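Local coordinates for protein cGAS/DncV-like nucleotidyltransferase in E. coli homolog (Elizabethkingia meningoseptica ATCC 13253 = NBRC 12535, PDB 6E0O) that makes cyclic dinucleotide second messengers from nucleoside triphosphates in a CBASS system that protects bacteria against phage, at residues F3-L8 with G234-T239; W11-S16 with Y189-R194; V223-N228 with A255-V260. One frame throughout, in Å; residues are numbered along the deposited sequence.

Interaction 1 of 3, residues F3-L8 with G234-T239; sequences FSEQQL and GNYTQT
Glu-5 and Thr-237, each in the first turn of its helix, bring the two backbones to 5.8 Å between their CA atoms, so that the start of helix 5-11 faces the start of helix 236-252. The contact turns on the carboxylate of Glu-5. Its CG stands anti to the backbone N (chi1 178°) and the chain then bends at chi2, which carries the acid across to the first amides of the other helix. Tyr-236 N gives a straight bond of 2.8 Å to Glu-5 OE2, and Thr-237 N reaches Glu-5 OE1 at 2.9 Å; both amides come in on the syn sides, somewhat out of the carboxylate plane. Glu-5 OE1 accepts a second hydrogen bond, from the Thr-237 hydroxyl, whose OG1 lies 2.6 Å away, nearly in line with the C-O bond. Three protein donors thus fix the rotation of the acid. This is a cap-like use of a carboxylate, an acid of one helix accepting from the first N-H groups of another, where the helix dipole would be expected to stabilise its charge. It complements the caps that each helix makes for itself: Asn-235 OD1 accepts from Gln-238 N, and Ser-4 and Gln-7 form a capping box. The ring of Tyr-236 stands almost perpendicular to the carboxylate, with its CD1 edge 3.4 Å from Glu-5 OE2, while its far end runs on to helix 188-205. Leu-8 supplies the apolar part: its CB lies 4.2 Å from Tyr-236 CB, and its CD1 rests 3.7 Å from Thr-237 CA. Water bridges complete the seam, one from Phe-3 O to Thr-237 OG1 and another from Glu-5 OE2 to Gly-234 O. Thr-237 O accepts from Tyr-291 OH.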
loop_
_atom_site.group_PDB
_atom_site.type_symbol
_atom_site.label_atom_id
_atom_site.label_comp_id
_atom_site.label_asym_id
_atom_site.label_seq_id
_atom_site.Cartn_x
_atom_site.Cartn_y
_atom_site.Cartn_z
ATOM N N PHE A 3 -3.331 -7.388 25.339
ATOM C CA PHE A 3 -4.344 -6.458 24.872
ATOM C C PHE A 3 -5.666 -7.193 24.782
ATOM O O PHE A 3 -5.719 -8.355 24.372
ATOM C CB PHE A 3 -3.961 -5.873 23.515
ATOM C CG PHE A 3 -2.640 -5.160 23.530
ATOM C CD1 PHE A 3 -2.547 -3.845 23.954
ATOM C CD2 PHE A 3 -1.488 -5.817 23.157
ATOM C CE1 PHE A 3 -1.330 -3.199 23.985
ATOM C CE2 PHE A 3 -0.266 -5.177 23.182
ATOM C CZ PHE A 3 -0.186 -3.866 23.602
ATOM N N SER A 4 -6.725 -6.512 25.186
ATOM C CA SER A 4 -8.027 -7.137 25.242
ATOM C C SER A 4 -8.622 -7.268 23.842
ATOM O O SER A 4 -8.166 -6.653 22.873
ATOM C CB SER A 4 -8.964 -6.281 26.083
ATOM O OG SER A 4 -9.216 -5.067 25.391
ATOM N N GLU A 5 -9.669 -8.090 23.748
ATOM C CA GLU A 5 -10.446 -8.186 22.521
ATOM C C GLU A 5 -10.869 -6.802 22.044
ATOM O O GLU A 5 -10.740 -6.474 20.859
ATOM C CB GLU A 5 -11.653 -9.089 22.776
ATOM C CG GLU A 5 -12.599 -9.261 21.606
ATOM C CD GLU A 5 -12.124 -10.253 20.551
ATOM O OE1 GLU A 5 -11.058 -10.885 20.723
ATOM O OE2 GLU A 5 -12.845 -10.411 19.548
ATOM N N GLN A 6 -11.369 -5.968 22.960
ATOM C CA GLN A 6 -11.828 -4.641 22.567
ATOM C C GLN A 6 -10.680 -3.775 22.054
ATOM O O GLN A 6 -10.864 -2.987 21.125
ATOM C CB GLN A 6 -12.536 -3.949 23.729
ATOM C CG GLN A 6 -13.138 -2.622 23.321
ATOM C CD GLN A 6 -14.205 -2.785 22.262
ATOM O OE1 GLN A 6 -15.153 -3.549 22.439
ATOM N NE2 GLN A 6 -14.046 -2.084 21.144
ATOM N N GLN A 7 -9.498 -3.875 22.664
ATOM C CA GLN A 7 -8.364 -3.100 22.170
ATOM C C GLN A 7 -8.002 -3.515 20.748
ATOM O O GLN A 7 -7.687 -2.662 19.908
ATOM C CB GLN A 7 -7.176 -3.241 23.119
ATOM C CG GLN A 7 -7.362 -2.489 24.439
ATOM C CD GLN A 7 -6.226 -2.720 25.421
ATOM O OE1 GLN A 7 -6.039 -3.828 25.922
ATOM N NE2 GLN A 7 -5.466 -1.669 25.708
ATOM N N LEU A 8 -8.055 -4.818 20.455
ATOM C CA LEU A 8 -7.782 -5.270 19.094
ATOM C C LEU A 8 -8.828 -4.732 18.131
ATOM O O LEU A 8 -8.498 -4.315 17.014
ATOM C CB LEU A 8 -7.747 -6.796 19.025
ATOM C CG LEU A 8 -6.638 -7.495 19.808
ATOM C CD1 LEU A 8 -6.717 -9.000 19.559
ATOM C CD2 LEU A 8 -5.275 -6.954 19.435
ATOM N N GLY A 234 -16.186 -12.682 14.551
ATOM C CA GLY A 234 -16.409 -12.198 15.893
ATOM C C GLY A 234 -15.351 -12.542 16.912
ATOM O O GLY A 234 -15.563 -12.284 18.101
ATOM N N ASN A 235 -14.222 -13.116 16.504
ATOM C CA ASN A 235 -13.167 -13.465 17.457
ATOM C C ASN A 235 -11.854 -12.873 16.963
ATOM O O ASN A 235 -11.104 -13.516 16.225
ATOM C CB ASN A 235 -13.056 -14.966 17.689
ATOM C CG ASN A 235 -12.214 -15.288 18.901
ATOM O OD1 ASN A 235 -11.342 -14.504 19.282
ATOM N ND2 ASN A 235 -12.478 -16.434 19.526
ATOM N N TYR A 236 -11.580 -11.640 17.383
ATOM C CA TYR A 236 -10.391 -10.948 16.901
ATOM C C TYR A 236 -9.136 -11.545 17.514
ATOM O O TYR A 236 -8.117 -11.683 16.831
ATOM C CB TYR A 236 -10.481 -9.458 17.232
ATOM C CG TYR A 236 -11.459 -8.693 16.378
ATOM C CD1 TYR A 236 -12.820 -8.931 16.464
ATOM C CD2 TYR A 236 -11.019 -7.722 15.492
ATOM C CE1 TYR A 236 -13.715 -8.227 15.686
ATOM C CE2 TYR A 236 -11.906 -7.007 14.720
ATOM C CZ TYR A 236 -13.249 -7.271 14.816
ATOM O OH TYR A 236 -14.122 -6.554 14.047
ATOM N N THR A 237 -9.194 -11.893 18.805
ATOM C CA THR A 237 -8.020 -12.426 19.481
ATOM C C THR A 237 -7.588 -13.740 18.845
ATOM O O THR A 237 -6.402 -13.950 18.567
ATOM C CB THR A 237 -8.310 -12.611 20.975
ATOM O OG1 THR A 237 -8.597 -11.343 21.584
ATOM C CG2 THR A 237 -7.117 -13.231 21.676
ATOM N N GLN A 238 -8.539 -14.645 18.610
ATOM C CA GLN A 238 -8.166 -15.938 18.048
ATOM C C GLN A 238 -7.814 -15.818 16.567
ATOM O O GLN A 238 -6.931 -16.530 16.073
ATOM C CB GLN A 238 -9.263 -16.975 18.271
ATOM C CG GLN A 238 -8.763 -18.392 18.058
ATOM C CD GLN A 238 -7.762 -18.851 19.136
ATOM O OE1 GLN A 238 -7.519 -18.165 20.140
ATOM N NE2 GLN A 238 -7.172 -20.010 18.919
ATOM N N THR A 239 -8.503 -14.936 15.833
ATOM C CA THR A 239 -8.149 -14.734 14.431
ATOM C C THR A 239 -6.723 -14.220 14.308
ATOM O O THR A 239 -5.947 -14.700 13.476
ATOM C CB THR A 239 -9.120 -13.755 13.763
ATOM O OG1 THR A 239 -10.418 -14.342 13.688
ATOM C CG2 THR A 239 -8.640 -13.389 12.360
HETATM O O HOH W 1 -7.157 -10.544 23.904
HETATM O O HOH W 2 -15.419 -9.639 19.638
HETATM O O HOH W 3 -11.883 -13.389 22.095
#

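Interaction 2 of 3, residues W11-S16 with Y189-R194; sequences WSRPVS and YKRMVR
Ser-12 and Arg-191 bring the backbones closest, 4.5 Å between CA atoms, where the loop after helix 5-11 lies against helix 188-205. One hydrogen bond joins the segments: Arg-194 NH1 donates to Ser-12 O at 2.8 Å, approaching nearly along the C=O axis with the oxygen at the guanidinium edge, in its plane. The other nitrogens of this group bond elsewhere, NE to Asn-53 O, so the guanidinium is held from several directions. The Ser-12 hydroxyl turns back to Ile-9 O, with OG between the backbone N and the carbonyl carbon (chi1 77°).

Van der Waals packing comes next. Pro-14 CG sits above the centre of the Arg-194 guanidinium, 3.7 Å from CZ, and Lys-190 CB lies against the opposite face, nearer the rim; the group is clamped between a proline ring and a methylene of its own helix. Close by, Ser-12 CB meets Arg-191 CB at 3.6 Å, a short aliphatic contact.

Like charges also meet. Arg-13 bends at chi2, and its NH1 comes over one face of the Arg-191 guanidinium, toward its rim, 3.7 Å from NE, the two planes 53° apart. Arg-13 NH1 is buried here without a polar partner in the model, a probable electrostatic cost, while Arg-191 NH1 has a weak hydrogen bond to Tyr-236 OH.

The Arg-194 side chain lies about 6 Å from that of Lys-197 and about 8 Å from that of Asn-52, both probably GTP-binding, without touching either. Bonded to Ser-12 O and Asn-53 O, it pins two loops to helix 188-205, where the nucleotidyltransferase core probably meets the helical part.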
loop_
_atom_site.group_PDB
_atom_site.type_symbol
_atom_site.label_atom_id
_atom_site.label_comp_id
_atom_site.label_asym_id
_atom_site.label_seq_id
_atom_site.Cartn_x
_atom_site.Cartn_y
_atom_site.Cartn_z
ATOM N N TRP A 11 -7.971 -1.151 17.366
ATOM C CA TRP A 11 -6.843 -1.042 16.455
ATOM C C TRP A 11 -7.182 -1.484 15.041
ATOM O O TRP A 11 -6.438 -1.164 14.107
ATOM C CB TRP A 11 -5.710 -1.941 16.923
ATOM C CG TRP A 11 -4.901 -1.416 18.042
ATOM C CD1 TRP A 11 -4.890 -0.146 18.545
ATOM C CD2 TRP A 11 -3.960 -2.159 18.803
ATOM N NE1 TRP A 11 -3.984 -0.057 19.575
ATOM C CE2 TRP A 11 -3.400 -1.284 19.751
ATOM C CE3 TRP A 11 -3.518 -3.481 18.761
ATOM C CZ2 TRP A 11 -2.439 -1.700 20.664
ATOM C CZ3 TRP A 11 -2.567 -3.888 19.662
ATOM C CH2 TRP A 11 -2.031 -3.002 20.598
ATOM N N SER A 12 -8.247 -2.252 14.871
ATOM C CA SER A 12 -8.602 -2.771 13.565
ATOM C C SER A 12 -9.358 -1.765 12.715
ATOM O O SER A 12 -9.625 -2.057 11.549
ATOM C CB SER A 12 -9.450 -4.033 13.719
ATOM O OG SER A 12 -10.773 -3.692 14.079
ATOM N N ARG A 13 -9.721 -0.611 13.268
ATOM C CA ARG A 13 -10.537 0.349 12.540
ATOM C C ARG A 13 -9.681 1.254 11.657
ATOM O O ARG A 13 -8.569 1.625 12.035
ATOM C CB ARG A 13 -11.322 1.210 13.531
ATOM C CG ARG A 13 -12.299 0.418 14.396
ATOM C CD ARG A 13 -13.448 -0.077 13.534
ATOM N NE ARG A 13 -14.457 -0.857 14.249
ATOM C CZ ARG A 13 -14.533 -2.187 14.238
ATOM N NH1 ARG A 13 -13.638 -2.916 13.569
ATOM N NH2 ARG A 13 -15.509 -2.790 14.903
ATOM N N PRO A 14 -10.194 1.656 10.490
ATOM C CA PRO A 14 -9.487 2.670 9.698
ATOM C C PRO A 14 -9.448 3.977 10.469
ATOM O O PRO A 14 -10.411 4.350 11.143
ATOM C CB PRO A 14 -10.338 2.815 8.429
ATOM C CG PRO A 14 -11.335 1.744 8.461
ATOM C CD PRO A 14 -11.475 1.260 9.883
ATOM N N VAL A 15 -8.328 4.681 10.364
ATOM C CA VAL A 15 -8.196 5.960 11.056
ATOM C C VAL A 15 -8.372 7.137 10.101
ATOM O O VAL A 15 -9.207 8.013 10.345
ATOM C CB VAL A 15 -6.892 6.009 11.870
ATOM C CG1 VAL A 15 -6.719 7.363 12.510
ATOM C CG2 VAL A 15 -6.903 4.919 12.937
ATOM N N SER A 16 -7.598 7.172 9.025
ATOM C CA SER A 16 -7.780 8.137 7.945
ATOM C C SER A 16 -8.480 7.446 6.784
ATOM O O SER A 16 -8.194 6.284 6.488
ATOM C CB SER A 16 -6.420 8.629 7.448
ATOM O OG SER A 16 -5.713 9.360 8.430
ATOM N N TYR A 189 -9.961 -9.755 7.081
ATOM C CA TYR A 189 -8.681 -9.640 6.380
ATOM C C TYR A 189 -8.070 -8.244 6.586
ATOM O O TYR A 189 -6.944 -8.100 7.085
ATOM C CB TYR A 189 -8.825 -9.980 4.882
ATOM C CG TYR A 189 -7.642 -9.489 4.074
ATOM C CD1 TYR A 189 -6.355 -9.913 4.374
ATOM C CD2 TYR A 189 -7.808 -8.568 3.050
ATOM C CE1 TYR A 189 -5.272 -9.434 3.681
ATOM C CE2 TYR A 189 -6.716 -8.082 2.348
ATOM C CZ TYR A 189 -5.455 -8.522 2.664
ATOM O OH TYR A 189 -4.377 -8.022 1.967
ATOM N N LYS A 190 -8.806 -7.187 6.221
ATOM C CA LYS A 190 -8.221 -5.853 6.339
ATOM C C LYS A 190 -8.107 -5.419 7.793
ATOM O O LYS A 190 -7.201 -4.661 8.140
ATOM C CB LYS A 190 -8.997 -4.822 5.519
ATOM C CG LYS A 190 -8.830 -5.031 4.022
ATOM C CD LYS A 190 -9.452 -3.935 3.196
ATOM C CE LYS A 190 -9.223 -4.193 1.715
ATOM N NZ LYS A 190 -9.862 -3.119 0.906
ATOM N N ARG A 191 -9.012 -5.886 8.655
ATOM C CA ARG A 191 -8.917 -5.567 10.077
ATOM C C ARG A 191 -7.641 -6.132 10.683
ATOM O O ARG A 191 -6.984 -5.462 11.485
ATOM C CB ARG A 191 -10.178 -6.050 10.792
ATOM C CG ARG A 191 -11.344 -5.165 10.437
ATOM C CD ARG A 191 -12.658 -5.640 10.971
ATOM N NE ARG A 191 -13.727 -4.850 10.366
ATOM C CZ ARG A 191 -15.012 -5.024 10.616
ATOM N NH1 ARG A 191 -15.387 -5.955 11.477
ATOM N NH2 ARG A 191 -15.908 -4.278 9.994
ATOM N N MET A 192 -7.254 -7.345 10.276
ATOM C CA MET A 192 -6.002 -7.929 10.739
ATOM C C MET A 192 -4.792 -7.200 10.156
ATOM O O MET A 192 -3.801 -6.983 10.861
ATOM C CB MET A 192 -5.969 -9.413 10.380
ATOM C CG MET A 192 -6.984 -10.237 11.162
ATOM S SD MET A 192 -6.679 -10.230 12.948
ATOM C CE MET A 192 -8.297 -9.828 13.597
ATOM N N VAL A 193 -4.862 -6.793 8.882
ATOM C CA VAL A 193 -3.802 -5.962 8.315
ATOM C C VAL A 193 -3.628 -4.704 9.150
ATOM O O VAL A 193 -2.507 -4.309 9.496
ATOM C CB VAL A 193 -4.109 -5.617 6.848
ATOM C CG1 VAL A 193 -3.184 -4.501 6.347
ATOM C CG2 VAL A 193 -3.996 -6.840 5.961
ATOM N N ARG A 194 -4.741 -4.036 9.468
ATOM C CA ARG A 194 -4.654 -2.802 10.240
ATOM C C ARG A 194 -4.042 -3.047 11.614
ATOM O O ARG A 194 -3.201 -2.265 12.070
ATOM C CB ARG A 194 -6.022 -2.136 10.332
ATOM C CG ARG A 194 -6.515 -1.651 8.983
ATOM C CD ARG A 194 -7.853 -0.908 9.138
ATOM N NE ARG A 194 -8.643 -0.971 7.917
ATOM C CZ ARG A 194 -9.828 -1.567 7.800
ATOM N NH1 ARG A 194 -10.411 -2.156 8.840
ATOM N NH2 ARG A 194 -10.441 -1.563 6.630
#

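Interaction 3 of 3, residues V223-N228 with A255-V260; sequences VYNVPN and ADYTEV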
loop_
_atom_site.group_PDB
_atom_site.type_symbol
_atom_site.label_atom_id
_atom_site.label_comp_id
_atom_site.label_asym_id
_atom_site.label_seq_id
_atom_site.Cartn_x
_atom_site.Cartn_y
_atom_site.Cartn_z
ATOM N N VAL A 223 -0.735 -11.298 5.084
ATOM C CA VAL A 223 -2.037 -11.681 5.617
ATOM C C VAL A 223 -2.922 -12.237 4.507
ATOM O O VAL A 223 -3.755 -13.117 4.753
ATOM C CB VAL A 223 -2.684 -10.498 6.363
ATOM C CG1 VAL A 223 -4.001 -10.918 6.975
ATOM C CG2 VAL A 223 -1.749 -9.960 7.440
ATOM N N TYR A 224 -2.748 -11.747 3.282
ATOM C CA TYR A 224 -3.558 -12.194 2.159
ATOM C C TYR A 224 -3.411 -13.691 1.932
ATOM O O TYR A 224 -4.357 -14.347 1.479
ATOM C CB TYR A 224 -3.156 -11.421 0.886
ATOM C CG TYR A 224 -3.991 -11.802 -0.315
ATOM C CD1 TYR A 224 -5.262 -11.278 -0.480
ATOM C CD2 TYR A 224 -3.534 -12.708 -1.262
ATOM C CE1 TYR A 224 -6.050 -11.644 -1.553
ATOM C CE2 TYR A 224 -4.312 -13.072 -2.332
ATOM C CZ TYR A 224 -5.562 -12.537 -2.474
ATOM O OH TYR A 224 -6.338 -12.908 -3.544
ATOM N N ASN A 225 -2.240 -14.249 2.224
ATOM C CA ASN A 225 -1.979 -15.661 1.977
ATOM C C ASN A 225 -2.448 -16.569 3.107
ATOM O O ASN A 225 -2.354 -17.796 2.977
ATOM C CB ASN A 225 -0.494 -15.882 1.674
ATOM C CG ASN A 225 -0.114 -15.425 0.274
ATOM O OD1 ASN A 225 -0.086 -16.218 -0.668
ATOM N ND2 ASN A 225 0.177 -14.139 0.128
ATOM N N VAL A 226 -2.965 -16.008 4.189
ATOM C CA VAL A 226 -3.572 -16.839 5.235
ATOM C C VAL A 226 -4.905 -17.339 4.736
ATOM O O VAL A 226 -5.747 -16.528 4.294
ATOM C CB VAL A 226 -3.736 -16.020 6.521
ATOM C CG1 VAL A 226 -4.479 -16.832 7.579
ATOM C CG2 VAL A 226 -2.387 -15.564 7.045
ATOM N N PRO A 227 -5.190 -18.646 4.758
ATOM C CA PRO A 227 -6.452 -19.136 4.204
ATOM C C PRO A 227 -7.661 -18.516 4.889
ATOM O O PRO A 227 -7.648 -18.225 6.086
ATOM C CB PRO A 227 -6.391 -20.647 4.437
ATOM C CG PRO A 227 -4.907 -20.947 4.426
ATOM C CD PRO A 227 -4.298 -19.763 5.149
ATOM N N ASN A 228 -8.717 -18.326 4.099
ATOM C CA ASN A 228 -9.926 -17.692 4.604
ATOM C C ASN A 228 -10.473 -18.383 5.848
ATOM O O ASN A 228 -11.049 -17.715 6.711
ATOM C CB ASN A 228 -11.002 -17.691 3.519
ATOM C CG ASN A 228 -10.768 -16.638 2.459
ATOM O OD1 ASN A 228 -9.801 -15.870 2.511
ATOM N ND2 ASN A 228 -11.662 -16.588 1.484
ATOM N N ALA A 255 7.176 -21.207 2.254
ATOM C CA ALA A 255 5.934 -21.150 1.498
ATOM C C ALA A 255 6.029 -20.207 0.299
ATOM O O ALA A 255 6.738 -19.199 0.314
ATOM C CB ALA A 255 4.785 -20.693 2.391
ATOM N N ASP A 256 5.279 -20.542 -0.744
ATOM C CA ASP A 256 5.199 -19.726 -1.957
ATOM C C ASP A 256 3.971 -18.826 -1.875
ATOM O O ASP A 256 2.882 -19.183 -2.317
ATOM C CB ASP A 256 5.144 -20.613 -3.196
ATOM C CG ASP A 256 6.431 -21.362 -3.433
ATOM O OD1 ASP A 256 7.504 -20.785 -3.177
ATOM O OD2 ASP A 256 6.362 -22.526 -3.874
ATOM N N TYR A 257 4.150 -17.654 -1.283
ATOM C CA TYR A 257 3.095 -16.662 -1.172
ATOM C C TYR A 257 2.999 -15.848 -2.456
ATOM O O TYR A 257 4.002 -15.554 -3.108
ATOM C CB TYR A 257 3.427 -15.719 -0.011
ATOM C CG TYR A 257 3.005 -16.183 1.367
ATOM C CD1 TYR A 257 2.728 -17.518 1.645
ATOM C CD2 TYR A 257 2.865 -15.262 2.395
ATOM C CE1 TYR A 257 2.310 -17.909 2.912
ATOM C CE2 TYR A 257 2.451 -15.642 3.645
ATOM C CZ TYR A 257 2.177 -16.957 3.903
ATOM O OH TYR A 257 1.759 -17.282 5.168
ATOM N N THR A 258 1.784 -15.441 -2.792
ATOM C CA THR A 258 1.586 -14.504 -3.888
ATOM C C THR A 258 1.470 -13.078 -3.350
ATOM O O THR A 258 1.168 -12.848 -2.178
ATOM C CB THR A 258 0.329 -14.831 -4.705
ATOM O OG1 THR A 258 -0.840 -14.507 -3.947
ATOM C CG2 THR A 258 0.268 -16.295 -5.097
ATOM N N GLU A 259 1.696 -12.106 -4.231
ATOM C CA GLU A 259 1.232 -10.755 -3.962
ATOM C C GLU A 259 -0.290 -10.770 -3.934
ATOM O O GLU A 259 -0.924 -11.709 -4.410
ATOM C CB GLU A 259 1.775 -9.790 -5.019
ATOM C CG GLU A 259 3.302 -9.671 -4.939
ATOM C CD GLU A 259 3.917 -8.641 -5.861
ATOM O OE1 GLU A 259 3.231 -8.157 -6.775
ATOM O OE2 GLU A 259 5.106 -8.311 -5.670
ATOM N N VAL A 260 -0.879 -9.728 -3.346
ATOM C CA VAL A 260 -2.335 -9.616 -3.329
ATOM C C VAL A 260 -2.884 -9.668 -4.745
ATOM O O VAL A 260 -3.964 -10.216 -4.979
ATOM C CB VAL A 260 -2.785 -8.338 -2.595
ATOM C CG1 VAL A 260 -4.298 -8.237 -2.623
ATOM C CG2 VAL A 260 -2.279 -8.317 -1.162
#
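Asn-225 contributes the largest buried area, with its side chain laid flat on the Tyr-257 ring and its polar edge turned to the backbone of Thr-258. Two hydrogen bonds grip its amide: Asn-225 ND2 donates to Thr-258 O at 2.8 Å, in the carbonyl plane on a lone pair, and Thr-258 N donates to Asn-225 OD1 at 2.9 Å from a position tilted out of the amide plane. One asparagine thereby satisfies both the N-H and the C=O of a single residue, much as a neighbouring strand would. ND2 also donates to Cys-221 O, which further fixes the amide's rotation.

Against the ring, amide and aromatic planes are 5° apart. Asn-225 CB stands 3.3 Å from the centroid of the Tyr-257 ring in a CH-pi contact, and Asn-225 CG is 3.4 Å from Tyr-257 CG, so the amide is stacked toward the CB end of the tyrosine. At the other end of that ring, the hydroxyl bonds to Asp-250 of helix 236-252.

Tyr-224 packs on Val-260. With CG anti to its backbone N (chi1 -178°), the ring turns one face to the valine, whose CA sits 4.0 Å from the Tyr-224 ring centroid, while Val-260 CG2 touches Tyr-224 CB at 3.8 Å. Thr-258 OG1 lies at the ring edge and is itself bonded to Glu-259 O.

The end of helix 216-224 and the turn after it are thus fastened to the loop that follows helix 236-252; Val-260 also touches Tyr-189 of helix 188-205, and helix 171-184 adds Asn-177, bonded to Val-260 O, and Lys-181, in cation-pi contact with Tyr-224.

How the interactions relate
From the N terminus, helix 5-11 opens interaction 1 and the loop behind it opens interaction 2. The chain then builds the nucleotidyltransferase sheet before helix 188-205 closes interaction 2, whose loop therefore lies wholly within that of interaction 1. Helix 216-224 next opens interaction 3; helix 236-252 closes interaction 1, and the loop beyond it closes interaction 3, so these two cross. Tyr-236 on Ser-12 and Phe-3 on Trp-11 join interactions 1 and 2; Tyr-189 on Val-223 joins 2 and 3. Interactions 1 and 2 tie the N-terminal helix and loop to helices 236-252 and 188-205, while interaction 3 ties the end of helix 216-224 to the loop after helix 236-252.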